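Local coordinates for protein lysyl oxidase (PDB 1W7C) that probably oxidises primary amines, including peptidyl lysine side chains, with a copper ion and a topaquinone cofactor made from one of its own tyrosines, at residues A[18-23]-A[77-82]; A[13-18]-A[297-302]; A[187-192]-A[213-218]; A[129-134]-A[620-625]. All coordinates share one frame; numbering follows the deposited sequence. Where two conformers were deposited one is given.

Interaction 1 of 4, residues A[18-23]-A[77-82]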
loop_
_atom_site.group_PDB
_atom_site.type_symbol
_atom_site.label_atom_id
_atom_site.label_comp_id
_atom_site.label_asym_id
_atom_site.label_seq_id
_atom_site.Cartn_x
_atom_site.Cartn_y
_atom_site.Cartn_z
ATOM N N THR A 18 20.305 29.176 -5.624
ATOM C CA THR A 18 19.555 29.750 -4.509
ATOM C C THR A 18 18.149 29.157 -4.461
ATOM O O THR A 18 17.507 28.972 -5.517
ATOM C CB THR A 18 19.434 31.281 -4.730
ATOM O OG1 THR A 18 20.740 31.880 -4.639
ATOM C CG2 THR A 18 18.632 31.956 -3.625
ATOM N N ASN A 19 17.629 28.965 -3.262
ATOM C CA ASN A 19 16.261 28.553 -3.109
ATOM C C ASN A 19 15.315 29.746 -3.307
ATOM O O ASN A 19 14.964 30.477 -2.356
ATOM C CB ASN A 19 16.107 27.919 -1.754
ATOM C CG ASN A 19 14.697 27.296 -1.568
ATOM O OD1 ASN A 19 13.707 27.671 -2.214
ATOM N ND2 ASN A 19 14.621 26.350 -0.660
ATOM N N ILE A 20 14.900 29.924 -4.554
ATOM C CA ILE A 20 14.061 31.033 -4.960
ATOM C C ILE A 20 12.599 30.859 -4.540
ATOM O O ILE A 20 11.767 31.724 -4.805
ATOM C CB ILE A 20 14.169 31.248 -6.499
ATOM C CG1 ILE A 20 13.870 29.949 -7.272
ATOM C CG2 ILE A 20 15.577 31.758 -6.824
ATOM C CD1 ILE A 20 13.680 30.140 -8.754
ATOM N N TRP A 21 12.299 29.724 -3.903
ATOM C CA TRP A 21 10.958 29.430 -3.429
ATOM C C TRP A 21 10.826 29.602 -1.922
ATOM O O TRP A 21 9.741 29.373 -1.393
ATOM C CB TRP A 21 10.539 27.996 -3.840
ATOM C CG TRP A 21 10.784 27.696 -5.271
ATOM C CD1 TRP A 21 9.958 27.969 -6.311
ATOM C CD2 TRP A 21 11.951 27.098 -5.839
ATOM N NE1 TRP A 21 10.517 27.561 -7.493
ATOM C CE2 TRP A 21 11.759 27.047 -7.235
ATOM C CE3 TRP A 21 13.157 26.619 -5.315
ATOM C CZ2 TRP A 21 12.675 26.470 -8.087
ATOM C CZ3 TRP A 21 14.078 26.064 -6.169
ATOM C CH2 TRP A 21 13.848 26.007 -7.545
ATOM N N THR A 22 11.909 29.974 -1.250
ATOM C CA THR A 22 11.912 29.910 0.195
ATOM C C THR A 22 11.025 30.989 0.819
ATOM O O THR A 22 10.791 32.054 0.222
ATOM C CB THR A 22 13.382 30.008 0.690
ATOM O OG1 THR A 22 13.478 29.494 2.014
ATOM C CG2 THR A 22 13.873 31.465 0.738
ATOM N N SER A 23 10.566 30.706 2.040
ATOM C CA SER A 23 9.717 31.651 2.757
ATOM C C SER A 23 10.454 32.950 3.003
ATOM O O SER A 23 11.691 33.017 2.959
ATOM C CB SER A 23 9.244 31.063 4.095
ATOM O OG SER A 23 10.321 30.941 5.020
ATOM N N ASP A 77 18.888 35.554 -14.642
ATOM C CA ASP A 77 18.829 36.393 -13.445
ATOM C C ASP A 77 17.984 35.707 -12.391
ATOM O O ASP A 77 17.051 34.949 -12.732
ATOM C CB ASP A 77 18.125 37.730 -13.736
ATOM C CG ASP A 77 18.933 38.696 -14.561
ATOM O OD1 ASP A 77 20.104 38.427 -14.827
ATOM O OD2 ASP A 77 18.443 39.784 -14.938
ATOM N N LEU A 78 18.281 35.959 -11.118
ATOM C CA LEU A 78 17.319 35.651 -10.057
ATOM C C LEU A 78 15.972 36.253 -10.413
ATOM O O LEU A 78 15.902 37.439 -10.722
ATOM C CB LEU A 78 17.761 36.283 -8.729
ATOM C CG LEU A 78 18.879 35.573 -8.028
ATOM C CD1 LEU A 78 19.471 36.468 -6.956
ATOM C CD2 LEU A 78 18.387 34.261 -7.409
ATOM N N PRO A 79 14.897 35.486 -10.299
ATOM C CA PRO A 79 13.575 36.078 -10.426
ATOM C C PRO A 79 13.347 37.151 -9.369
ATOM O O PRO A 79 13.985 37.078 -8.293
ATOM C CB PRO A 79 12.640 34.893 -10.208
ATOM C CG PRO A 79 13.475 33.729 -10.584
ATOM C CD PRO A 79 14.838 34.021 -10.103
ATOM N N PRO A 80 12.454 38.111 -9.634
ATOM C CA PRO A 80 12.128 39.106 -8.606
ATOM C C PRO A 80 11.643 38.436 -7.319
ATOM O O PRO A 80 10.931 37.419 -7.341
ATOM C CB PRO A 80 11.013 39.926 -9.252
ATOM C CG PRO A 80 11.242 39.775 -10.702
ATOM C CD PRO A 80 11.726 38.360 -10.886
ATOM N N ARG A 81 12.011 39.045 -6.206
ATOM C CA ARG A 81 11.638 38.629 -4.873
ATOM C C ARG A 81 10.445 39.493 -4.487
ATOM O O ARG A 81 10.570 40.712 -4.333
ATOM C CB ARG A 81 12.808 38.867 -3.907
ATOM C CG ARG A 81 12.581 38.341 -2.547
ATOM C CD ARG A 81 12.404 36.859 -2.478
ATOM N NE ARG A 81 12.515 36.415 -1.098
ATOM C CZ ARG A 81 12.253 35.174 -0.672
ATOM N NH1 ARG A 81 11.926 34.205 -1.523
ATOM N NH2 ARG A 81 12.379 34.879 0.608
ATOM N N ASN A 82 9.279 38.866 -4.394
ATOM C CA ASN A 82 8.023 39.548 -4.141
ATOM C C ASN A 82 7.311 38.875 -2.979
ATOM O O ASN A 82 7.461 37.658 -2.760
ATOM C CB ASN A 82 7.118 39.434 -5.362
ATOM C CG ASN A 82 7.614 40.228 -6.550
ATOM O OD1 ASN A 82 7.968 41.396 -6.431
ATOM N ND2 ASN A 82 7.610 39.600 -7.722
HETATM O O HOH W 1 11.777 34.412 -4.552
#

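Interaction 2 of 4, residues A[13-18]-A[297-302]. Unlike the reference sequence in segment 297-302: Asp298 (reference Glu).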
loop_
_atom_site.group_PDB
_atom_site.type_symbol
_atom_site.label_atom_id
_atom_site.label_comp_id
_atom_site.label_asym_id
_atom_site.label_seq_id
_atom_site.Cartn_x
_atom_site.Cartn_y
_atom_site.Cartn_z
ATOM N N ILE A 13 26.504 20.375 2.217
ATOM C CA ILE A 13 26.870 20.705 0.858
ATOM C C ILE A 13 26.388 22.082 0.490
ATOM O O ILE A 13 25.575 22.683 1.205
ATOM C CB ILE A 13 26.313 19.661 -0.107
ATOM C CG1 ILE A 13 24.778 19.522 0.080
ATOM C CG2 ILE A 13 27.064 18.349 0.094
ATOM C CD1 ILE A 13 24.015 18.929 -1.056
ATOM N N GLU A 14 26.870 22.580 -0.648
ATOM C CA GLU A 14 26.362 23.829 -1.215
ATOM C C GLU A 14 25.378 23.539 -2.350
ATOM O O GLU A 14 25.690 22.760 -3.265
ATOM C CB GLU A 14 27.550 24.713 -1.677
ATOM C CG GLU A 14 28.337 25.381 -0.558
ATOM C CD GLU A 14 29.217 26.502 -1.064
ATOM O OE1 GLU A 14 30.270 26.197 -1.665
ATOM O OE2 GLU A 14 28.860 27.685 -0.864
ATOM N N ALA A 15 24.157 24.096 -2.253
ATOM C CA ALA A 15 23.111 23.930 -3.246
ATOM C C ALA A 15 23.618 24.468 -4.581
ATOM O O ALA A 15 24.448 25.423 -4.594
ATOM C CB ALA A 15 21.900 24.667 -2.837
ATOM N N PRO A 16 23.223 23.839 -5.684
ATOM C CA PRO A 16 23.581 24.333 -7.022
ATOM C C PRO A 16 23.153 25.779 -7.284
ATOM O O PRO A 16 23.839 26.505 -8.004
ATOM C CB PRO A 16 22.845 23.369 -7.955
ATOM C CG PRO A 16 22.683 22.137 -7.158
ATOM C CD PRO A 16 22.476 22.574 -5.742
ATOM N N LYS A 17 22.005 26.160 -6.747
ATOM C CA LYS A 17 21.421 27.475 -6.946
ATOM C C LYS A 17 20.799 27.948 -5.644
ATOM O O LYS A 17 20.790 27.216 -4.652
ATOM C CB LYS A 17 20.372 27.417 -8.042
ATOM C CG LYS A 17 20.922 27.038 -9.410
ATOM C CD LYS A 17 21.553 28.236 -10.120
ATOM C CE LYS A 17 22.234 27.884 -11.453
ATOM N NZ LYS A 17 22.357 29.089 -12.402
ATOM N N THR A 18 20.305 29.176 -5.624
ATOM C CA THR A 18 19.555 29.750 -4.509
ATOM C C THR A 18 18.149 29.157 -4.461
ATOM O O THR A 18 17.507 28.972 -5.517
ATOM C CB THR A 18 19.434 31.281 -4.730
ATOM O OG1 THR A 18 20.740 31.880 -4.639
ATOM C CG2 THR A 18 18.632 31.956 -3.625
ATOM N N GLY A 297 22.120 24.014 4.697
ATOM C CA GLY A 297 21.220 24.497 5.732
ATOM C C GLY A 297 20.553 25.818 5.404
ATOM O O GLY A 297 19.404 26.033 5.744
ATOM N N ASP A 298 21.279 26.698 4.737
ATOM C CA ASP A 298 20.753 28.023 4.369
ATOM C C ASP A 298 19.746 27.935 3.216
ATOM O O ASP A 298 18.788 28.699 3.171
ATOM C CB ASP A 298 21.886 28.970 3.959
ATOM C CG ASP A 298 22.636 29.532 5.122
ATOM O OD1 ASP A 298 22.398 29.170 6.305
ATOM O OD2 ASP A 298 23.517 30.389 4.936
ATOM N N GLU A 299 19.956 26.991 2.302
ATOM C CA GLU A 299 19.125 26.899 1.117
ATOM C C GLU A 299 18.049 25.810 1.187
ATOM O O GLU A 299 17.225 25.715 0.291
ATOM C CB GLU A 299 19.976 26.701 -0.141
ATOM C CG GLU A 299 21.014 27.785 -0.399
ATOM C CD GLU A 299 20.424 29.177 -0.559
ATOM O OE1 GLU A 299 19.243 29.355 -0.897
ATOM O OE2 GLU A 299 21.163 30.143 -0.348
ATOM N N GLU A 300 18.049 25.029 2.251
ATOM C CA GLU A 300 17.139 23.902 2.385
ATOM C C GLU A 300 17.121 23.066 1.069
ATOM O O GLU A 300 16.091 22.736 0.504
ATOM C CB GLU A 300 15.712 24.341 2.817
ATOM C CG GLU A 300 15.777 24.624 4.331
ATOM C CD GLU A 300 14.471 25.166 4.839
ATOM O OE1 GLU A 300 13.662 24.394 5.420
ATOM O OE2 GLU A 300 14.220 26.373 4.581
ATOM N N TYR A 301 18.349 22.731 0.667
ATOM C CA TYR A 301 18.606 21.838 -0.459
ATOM C C TYR A 301 19.151 20.538 0.111
ATOM O O TYR A 301 19.992 20.560 1.022
ATOM C CB TYR A 301 19.616 22.465 -1.427
ATOM C CG TYR A 301 20.022 21.529 -2.533
ATOM C CD1 TYR A 301 19.240 21.390 -3.680
ATOM C CD2 TYR A 301 21.179 20.781 -2.449
ATOM C CE1 TYR A 301 19.595 20.531 -4.690
ATOM C CE2 TYR A 301 21.539 19.894 -3.458
ATOM C CZ TYR A 301 20.759 19.789 -4.594
ATOM O OH TYR A 301 21.092 18.906 -5.607
ATOM N N PHE A 302 18.623 19.415 -0.377
ATOM C CA PHE A 302 18.927 18.083 0.145
ATOM C C PHE A 302 19.437 17.187 -0.976
ATOM O O PHE A 302 18.972 17.299 -2.099
ATOM C CB PHE A 302 17.630 17.476 0.722
ATOM C CG PHE A 302 17.163 18.197 1.929
ATOM C CD1 PHE A 302 16.348 19.307 1.820
ATOM C CD2 PHE A 302 17.601 17.829 3.195
ATOM C CE1 PHE A 302 16.015 20.034 2.954
ATOM C CE2 PHE A 302 17.258 18.553 4.300
ATOM C CZ PHE A 302 16.476 19.632 4.195
HETATM O O HOH W 2 21.383 32.412 -1.425
#

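Interaction 3 of 4, residues A[187-192]-A[213-218]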
loop_
_atom_site.group_PDB
_atom_site.type_symbol
_atom_site.label_atom_id
_atom_site.label_comp_id
_atom_site.label_asym_id
_atom_site.label_seq_id
_atom_site.Cartn_x
_atom_site.Cartn_y
_atom_site.Cartn_z
ATOM N N THR A 187 -26.221 35.584 4.972
ATOM C CA THR A 187 -25.224 34.651 5.439
ATOM C C THR A 187 -25.715 34.045 6.723
ATOM O O THR A 187 -25.945 34.751 7.704
ATOM C CB THR A 187 -23.890 35.370 5.655
ATOM O OG1 THR A 187 -23.521 36.017 4.425
ATOM C CG2 THR A 187 -22.746 34.388 6.070
ATOM N N VAL A 188 -25.865 32.724 6.704
ATOM C CA VAL A 188 -26.283 31.971 7.877
ATOM C C VAL A 188 -25.247 30.920 8.246
ATOM O O VAL A 188 -24.296 30.662 7.515
ATOM C CB VAL A 188 -27.685 31.346 7.685
ATOM C CG1 VAL A 188 -28.679 32.405 7.297
ATOM C CG2 VAL A 188 -27.635 30.233 6.629
ATOM N N ASP A 189 -25.434 30.331 9.410
ATOM C CA ASP A 189 -24.503 29.322 9.892
ATOM C C ASP A 189 -25.217 28.472 10.943
ATOM O O ASP A 189 -26.079 28.970 11.671
ATOM C CB ASP A 189 -23.255 30.044 10.471
ATOM C CG ASP A 189 -22.031 29.180 10.605
ATOM O OD1 ASP A 189 -22.020 28.004 10.134
ATOM O OD2 ASP A 189 -20.982 29.632 11.141
ATOM N N TYR A 190 -24.882 27.200 10.975
ATOM C CA TYR A 190 -25.396 26.287 11.970
ATOM C C TYR A 190 -24.331 26.093 13.051
ATOM O O TYR A 190 -23.181 26.482 12.897
ATOM C CB TYR A 190 -25.759 24.949 11.328
ATOM C CG TYR A 190 -27.008 25.015 10.460
ATOM C CD1 TYR A 190 -26.931 25.389 9.128
ATOM C CD2 TYR A 190 -28.264 24.702 10.962
ATOM C CE1 TYR A 190 -28.058 25.442 8.335
ATOM C CE2 TYR A 190 -29.411 24.732 10.158
ATOM C CZ TYR A 190 -29.295 25.098 8.846
ATOM O OH TYR A 190 -30.433 25.117 8.071
ATOM N N GLY A 191 -24.739 25.492 14.151
ATOM C CA GLY A 191 -23.841 25.220 15.253
ATOM C C GLY A 191 -24.356 24.159 16.194
ATOM O O GLY A 191 -25.500 23.690 16.059
ATOM N N THR A 192 -23.475 23.742 17.104
ATOM C CA THR A 192 -23.850 22.775 18.116
ATOM C C THR A 192 -23.084 23.016 19.390
ATOM O O THR A 192 -22.271 23.944 19.463
ATOM C CB THR A 192 -23.630 21.330 17.593
ATOM O OG1 THR A 192 -24.300 20.397 18.451
ATOM C CG2 THR A 192 -22.138 20.931 17.594
ATOM N N PHE A 213 -28.151 30.557 12.922
ATOM C CA PHE A 213 -28.172 32.008 13.059
ATOM C C PHE A 213 -27.861 32.718 11.754
ATOM O O PHE A 213 -27.268 32.159 10.848
ATOM C CB PHE A 213 -27.258 32.493 14.199
ATOM C CG PHE A 213 -25.803 32.118 14.045
ATOM C CD1 PHE A 213 -24.894 33.032 13.557
ATOM C CD2 PHE A 213 -25.330 30.853 14.434
ATOM C CE1 PHE A 213 -23.550 32.709 13.464
ATOM C CE2 PHE A 213 -23.980 30.521 14.328
ATOM C CZ PHE A 213 -23.097 31.446 13.841
ATOM N N ASP A 214 -28.382 33.927 11.655
ATOM C CA ASP A 214 -28.117 34.846 10.570
ATOM C C ASP A 214 -27.045 35.821 11.054
ATOM O O ASP A 214 -27.214 36.509 12.083
ATOM C CB ASP A 214 -29.380 35.612 10.204
ATOM C CG ASP A 214 -29.182 36.475 9.001
ATOM O OD1 ASP A 214 -28.325 37.344 9.046
ATOM O OD2 ASP A 214 -29.880 36.384 7.976
ATOM N N MET A 215 -25.924 35.848 10.345
ATOM C CA MET A 215 -24.783 36.711 10.664
ATOM C C MET A 215 -24.457 37.622 9.476
ATOM O O MET A 215 -23.284 37.921 9.212
ATOM C CB MET A 215 -23.566 35.847 11.061
ATOM C CG MET A 215 -23.236 34.761 10.055
ATOM S SD MET A 215 -21.637 33.966 10.338
ATOM C CE MET A 215 -20.516 35.339 10.025
ATOM N N THR A 216 -25.500 38.117 8.807
ATOM C CA THR A 216 -25.324 38.977 7.626
ATOM C C THR A 216 -24.825 40.361 8.034
ATOM O O THR A 216 -25.336 40.963 8.966
ATOM C CB THR A 216 -26.644 39.128 6.874
ATOM O OG1 THR A 216 -27.182 37.832 6.556
ATOM C CG2 THR A 216 -26.439 39.833 5.507
ATOM N N GLY A 217 -23.810 40.840 7.330
ATOM C CA GLY A 217 -23.342 42.209 7.453
ATOM C C GLY A 217 -22.338 42.400 8.572
ATOM O O GLY A 217 -22.138 41.524 9.406
ATOM N N ARG A 218 -21.746 43.592 8.616
ATOM C CA ARG A 218 -20.668 43.934 9.537
ATOM C C ARG A 218 -21.155 44.474 10.881
ATOM O O ARG A 218 -20.358 44.695 11.762
ATOM C CB ARG A 218 -19.762 44.984 8.882
ATOM C CG ARG A 218 -18.997 44.456 7.690
ATOM C CD ARG A 218 -17.886 45.373 7.236
ATOM N NE ARG A 218 -18.377 46.671 6.759
ATOM C CZ ARG A 218 -17.613 47.734 6.589
ATOM N NH1 ARG A 218 -16.318 47.678 6.891
ATOM N NH2 ARG A 218 -18.128 48.856 6.102
#

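Interaction 4 of 4, residues A[129-134]-A[620-625]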
loop_
_atom_site.group_PDB
_atom_site.type_symbol
_atom_site.label_atom_id
_atom_site.label_comp_id
_atom_site.label_asym_id
_atom_site.label_seq_id
_atom_site.Cartn_x
_atom_site.Cartn_y
_atom_site.Cartn_z
ATOM N N PHE A 129 -16.644 40.777 2.286
ATOM C CA PHE A 129 -16.839 40.437 3.683
ATOM C C PHE A 129 -17.742 39.211 3.877
ATOM O O PHE A 129 -17.432 38.339 4.679
ATOM C CB PHE A 129 -17.446 41.634 4.430
ATOM C CG PHE A 129 -17.674 41.362 5.894
ATOM C CD1 PHE A 129 -16.634 41.501 6.806
ATOM C CD2 PHE A 129 -18.926 40.947 6.356
ATOM C CE1 PHE A 129 -16.830 41.245 8.122
ATOM C CE2 PHE A 129 -19.121 40.702 7.689
ATOM C CZ PHE A 129 -18.073 40.848 8.573
ATOM N N GLU A 130 -18.887 39.174 3.190
ATOM C CA GLU A 130 -19.850 38.089 3.404
ATOM C C GLU A 130 -19.255 36.700 3.206
ATOM O O GLU A 130 -19.684 35.784 3.885
ATOM C CB GLU A 130 -21.101 38.220 2.550
ATOM C CG GLU A 130 -22.013 39.393 2.919
ATOM C CD GLU A 130 -22.332 39.500 4.411
ATOM O OE1 GLU A 130 -22.284 40.616 4.950
ATOM O OE2 GLU A 130 -22.691 38.475 5.035
ATOM N N VAL A 131 -18.290 36.570 2.294
ATOM C CA VAL A 131 -17.650 35.287 1.977
ATOM C C VAL A 131 -16.183 35.300 2.447
ATOM O O VAL A 131 -15.331 34.569 1.952
ATOM C CB VAL A 131 -17.758 34.934 0.470
ATOM C CG1 VAL A 131 -19.189 34.685 0.070
ATOM C CG2 VAL A 131 -17.124 35.984 -0.419
ATOM N N GLY A 132 -15.918 36.114 3.444
ATOM C CA GLY A 132 -14.583 36.379 3.901
ATOM C C GLY A 132 -13.938 35.200 4.638
ATOM O O GLY A 132 -14.562 34.169 4.921
ATOM N N HIS A 133 -12.660 35.351 4.930
ATOM C CA HIS A 133 -11.932 34.386 5.742
ATOM C C HIS A 133 -12.484 34.395 7.159
ATOM O O HIS A 133 -12.777 35.466 7.739
ATOM C CB HIS A 133 -10.455 34.747 5.761
ATOM C CG HIS A 133 -9.604 33.755 6.478
ATOM N ND1 HIS A 133 -9.516 32.442 6.096
ATOM C CD2 HIS A 133 -8.850 33.875 7.592
ATOM C CE1 HIS A 133 -8.710 31.801 6.927
ATOM N NE2 HIS A 133 -8.329 32.639 7.867
ATOM N N LEU A 134 -12.605 33.213 7.737
ATOM C CA LEU A 134 -12.953 33.074 9.142
ATOM C C LEU A 134 -11.716 33.380 9.971
ATOM O O LEU A 134 -10.984 32.486 10.399
ATOM C CB LEU A 134 -13.474 31.662 9.421
ATOM C CG LEU A 134 -13.938 31.384 10.854
ATOM C CD1 LEU A 134 -15.043 32.350 11.303
ATOM C CD2 LEU A 134 -14.410 29.928 10.989
ATOM N N THR A 620 -13.097 28.677 1.088
ATOM C CA THR A 620 -14.109 27.833 1.728
ATOM C C THR A 620 -15.490 28.462 1.895
ATOM O O THR A 620 -16.499 27.787 1.677
ATOM C CB THR A 620 -13.586 27.272 3.054
ATOM O OG1 THR A 620 -14.441 26.239 3.553
ATOM C CG2 THR A 620 -13.497 28.297 4.171
ATOM N N ASN A 621 -15.550 29.757 2.258
ATOM C CA ASN A 621 -16.855 30.445 2.422
ATOM C C ASN A 621 -17.410 31.073 1.158
ATOM O O ASN A 621 -18.549 31.545 1.148
ATOM C CB ASN A 621 -16.766 31.476 3.539
ATOM C CG ASN A 621 -16.360 30.869 4.860
ATOM O OD1 ASN A 621 -16.962 29.877 5.306
ATOM N ND2 ASN A 621 -15.333 31.431 5.490
ATOM N N ALA A 622 -16.611 31.108 0.107
ATOM C CA ALA A 622 -17.027 31.720 -1.156
ATOM C C ALA A 622 -17.626 30.636 -2.045
ATOM O O ALA A 622 -16.990 30.103 -2.962
ATOM C CB ALA A 622 -15.834 32.416 -1.818
ATOM N N LEU A 623 -18.867 30.260 -1.725
ATOM C CA LEU A 623 -19.404 28.985 -2.168
ATOM C C LEU A 623 -19.606 28.895 -3.680
ATOM O O LEU A 623 -19.450 27.829 -4.255
ATOM C CB LEU A 623 -20.731 28.704 -1.464
ATOM C CG LEU A 623 -20.715 28.592 0.068
ATOM C CD1 LEU A 623 -22.136 28.388 0.609
ATOM C CD2 LEU A 623 -19.751 27.487 0.562
ATOM N N TYR A 624 -19.982 30.011 -4.307
ATOM C CA TYR A 624 -20.337 30.053 -5.715
ATOM C C TYR A 624 -19.288 30.753 -6.597
ATOM O O TYR A 624 -19.153 30.438 -7.784
ATOM C CB TYR A 624 -21.751 30.655 -5.909
ATOM C CG TYR A 624 -22.782 29.773 -5.253
ATOM C CD1 TYR A 624 -23.194 30.016 -3.941
ATOM C CD2 TYR A 624 -23.258 28.647 -5.889
ATOM C CE1 TYR A 624 -24.076 29.169 -3.296
ATOM C CE2 TYR A 624 -24.171 27.791 -5.257
ATOM C CZ TYR A 624 -24.581 28.061 -3.962
ATOM O OH TYR A 624 -25.443 27.198 -3.311
ATOM N N ASP A 625 -18.566 31.706 -6.011
ATOM C CA ASP A 625 -17.553 32.499 -6.705
ATOM C C ASP A 625 -16.212 32.507 -5.971
ATOM O O ASP A 625 -15.697 33.572 -5.625
ATOM C CB ASP A 625 -18.068 33.945 -6.914
ATOM C CG ASP A 625 -17.168 34.761 -7.796
ATOM O OD1 ASP A 625 -17.187 36.005 -7.681
ATOM O OD2 ASP A 625 -16.425 34.244 -8.646
HETATM O O HOH W 3 -13.709 32.246 2.164
#

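Interaction 1 of 4, residues A[18-23]-A[77-82]
Arg81 reaches across to the 18-23 loop and grips the carbonyl oxygen of Thr22 end-on with two nitrogens. The Arg81 NH1 to Thr22 O bond is 3.0 Å long. The Arg81 NH2 to Thr22 O bond is longer, 3.3 Å, and its donor stands well above the carbonyl plane. Both come from one face of that plane. Thr22 O also accepts from Thr60 OG1 of strand 53-61. Arg81 NH2 also makes a weak bond to Ser23 O at 3.1 Å. A water accepts from Arg81 NH1 and donates to Ile20 O, so a third carbonyl is tied in. The NE side of the guanidinium makes a salt bridge with Glu28.

The apolar half of the contact centres on Ile20. Ile20 CG2 lies 3.8 Å from Leu78 CD2. Ile20 CD1 meets Pro79 CG at 4.0 Å, the side chains crossing at about a right angle. Ile20 CG1 also lies over the centre of one face of the Trp21 ring.

A type I turn runs from Asn19 to Thr22. Asn19 OD1 accepts from Trp21 N at 3.0 Å. This is an Asx turn within a beta turn, clamped by an arginine in the N2 family region of a copper amine oxidase.

Interaction 2 of 4, residues A[13-18]-A[297-302]
Pro16 lies over one face of the Tyr301 ring, while Ile13 meets the same ring at its edge. Pro16 CD sits 3.6 Å from the Tyr301 ring centroid and 15° off the normal, a CH-pi contact. Ile13 CD1 comes in the ring plane, 3.6 Å from Tyr301 CE2. The tyrosine takes this place because CG is anti to the backbone N (chi1 174°), which brings the ring against Pro16 and Ile13. Ala15 CB packs at the root of the ring, 3.5 Å from Tyr301 CB. On the same methyl, Ala15 CB is 3.9 Å from Glu299 CB.

Glu299 bends at chi2 (-59°), which folds its carboxylate back beside Thr18. Glu299 OE1 rests 3.6 Å from Thr18 CA, and it is also hydrogen-bonded just beyond Thr18, at Asn19 N. Glu299 OE2 accepts a short bond from a water, and that water has a weak link to Thr18 OG1.

Around the contact, Tyr310 of strand 307-314 meets the Tyr301 ring at a steep angle. Ile13 also packs on His276 of the second subunit. Glu300 and Tyr301 face Asp296 in a G1 beta bulge, where strand 294-296 turns into 301-304. An alanine in place of Tyr301 would probably open a gap under Pro16 CD and beside Ile13 CD1 and leave the loop less firmly seated.

The chemistry is mainly apolar: a proline and an isoleucine hold one tyrosine ring by face and edge, and the polar link between the two segments is a weak one through water.

Interaction 3 of 4, residues A[187-192]-A[213-218]
Phe213 has CG between its backbone N and carbonyl carbon (chi1 60°), which lays the ring beside Asp189. Asp189 has CG anti to its own N (chi1 -161°), and the two side chains run side by side. Asp189 CB sits over a face of the Phe213 ring, 4.1 Å from the centroid, in a CH-pi contact. The carboxylate and ring planes are 49° apart. OD2 of Asp189 forms a salt bridge with Lys142 of helix 136-150, which packs over this face of the sheet.

The backbones are antiparallel. Asp189 and Phe213 form a hydrogen-bonded pair, with Phe213 N to Asp189 O at 2.9 Å and Asp189 N to Phe213 O at 3.0 Å. Val188 and Asp214 form the neighbouring non-hydrogen-bonded pair, on the other face.

Past Asp214 the strand ends. Met215 N still bonds to Thr187 O at 2.9 Å, but Thr187 N turns to a side chain, Thr216 OG1, at 2.9 Å. Asp214 OD1 takes both Thr216 OG1 at 2.8 Å and Thr216 N at 2.9 Å, the latter closing an Asx turn. A leucine in place of Asp214 would probably leave Thr216 N and the OG1 proton without their shared acceptor, and the hydroxyl less fixed toward Thr187 N.

Asp214 directs the Thr216 hydroxyl proton to itself, so OG1 can accept from Thr187 N. A side-chain relay thus carries the strand pairing past the last backbone bond.

Interaction 4 of 4, residues A[129-134]-A[620-625]
Asn621 ND2 donates to Gly132 O in a bond of 2.9 Å, the one direct hydrogen bond between the segments. The N-H points well at the oxygen, at 153°, and arrives nearly along the C=O axis. Chi1 of Asn621 (-58°) sets CG anti to the carbonyl carbon, which turns the amide to the 129-134 loop. The other end of that amide, OD1, accepts from Gln178 N of strand 170-180. Asn621 therefore bridges two parts of the chain, and this fixes which way round its amide lies.

A water adds a second polar link. It lies 2.8 Å from Val131 O, probably donating, and accepts from Asn621 N at 3.1 Å.

The apolar part is small. Val131 CB lies 3.9 Å from Ala622 CB, and Val131 CG2 is 4.0 Å from the same Ala622 CB. Ala622 is the centre of an inverse gamma turn. Gly132 N closes a turn back to Phe129 O at 3.0 Å.

This is a loop-to-loop junction. It joins the segment before helix 136-150 to a long connection of the copper amine oxidase enzyme domain, with an asparagine as the bridge.

Interactions 1 and 2 lie together, with centres about 13 Å apart, and share Thr18. Asn19 ND2 probably bonds to Glu299 O, so the loop after strand 11-12 binds both the 77-82 loop and the turn before strand 301-304. Interactions 3 and 4 form a second pair, centres about 12 Å apart. Glu130 joins them, probably bonding to Thr187 OG1 and Gly217 N. The pairs are well separated: the centres of interactions 2 and 3 are about 49 Å apart, on opposite sides of the chain's centre. Along the chain, interaction 1 closes before 3 and 4 open, while 2 and 4 interleave. Interactions 2 and 4 tie early segments to the enzyme domain across long sequence gaps.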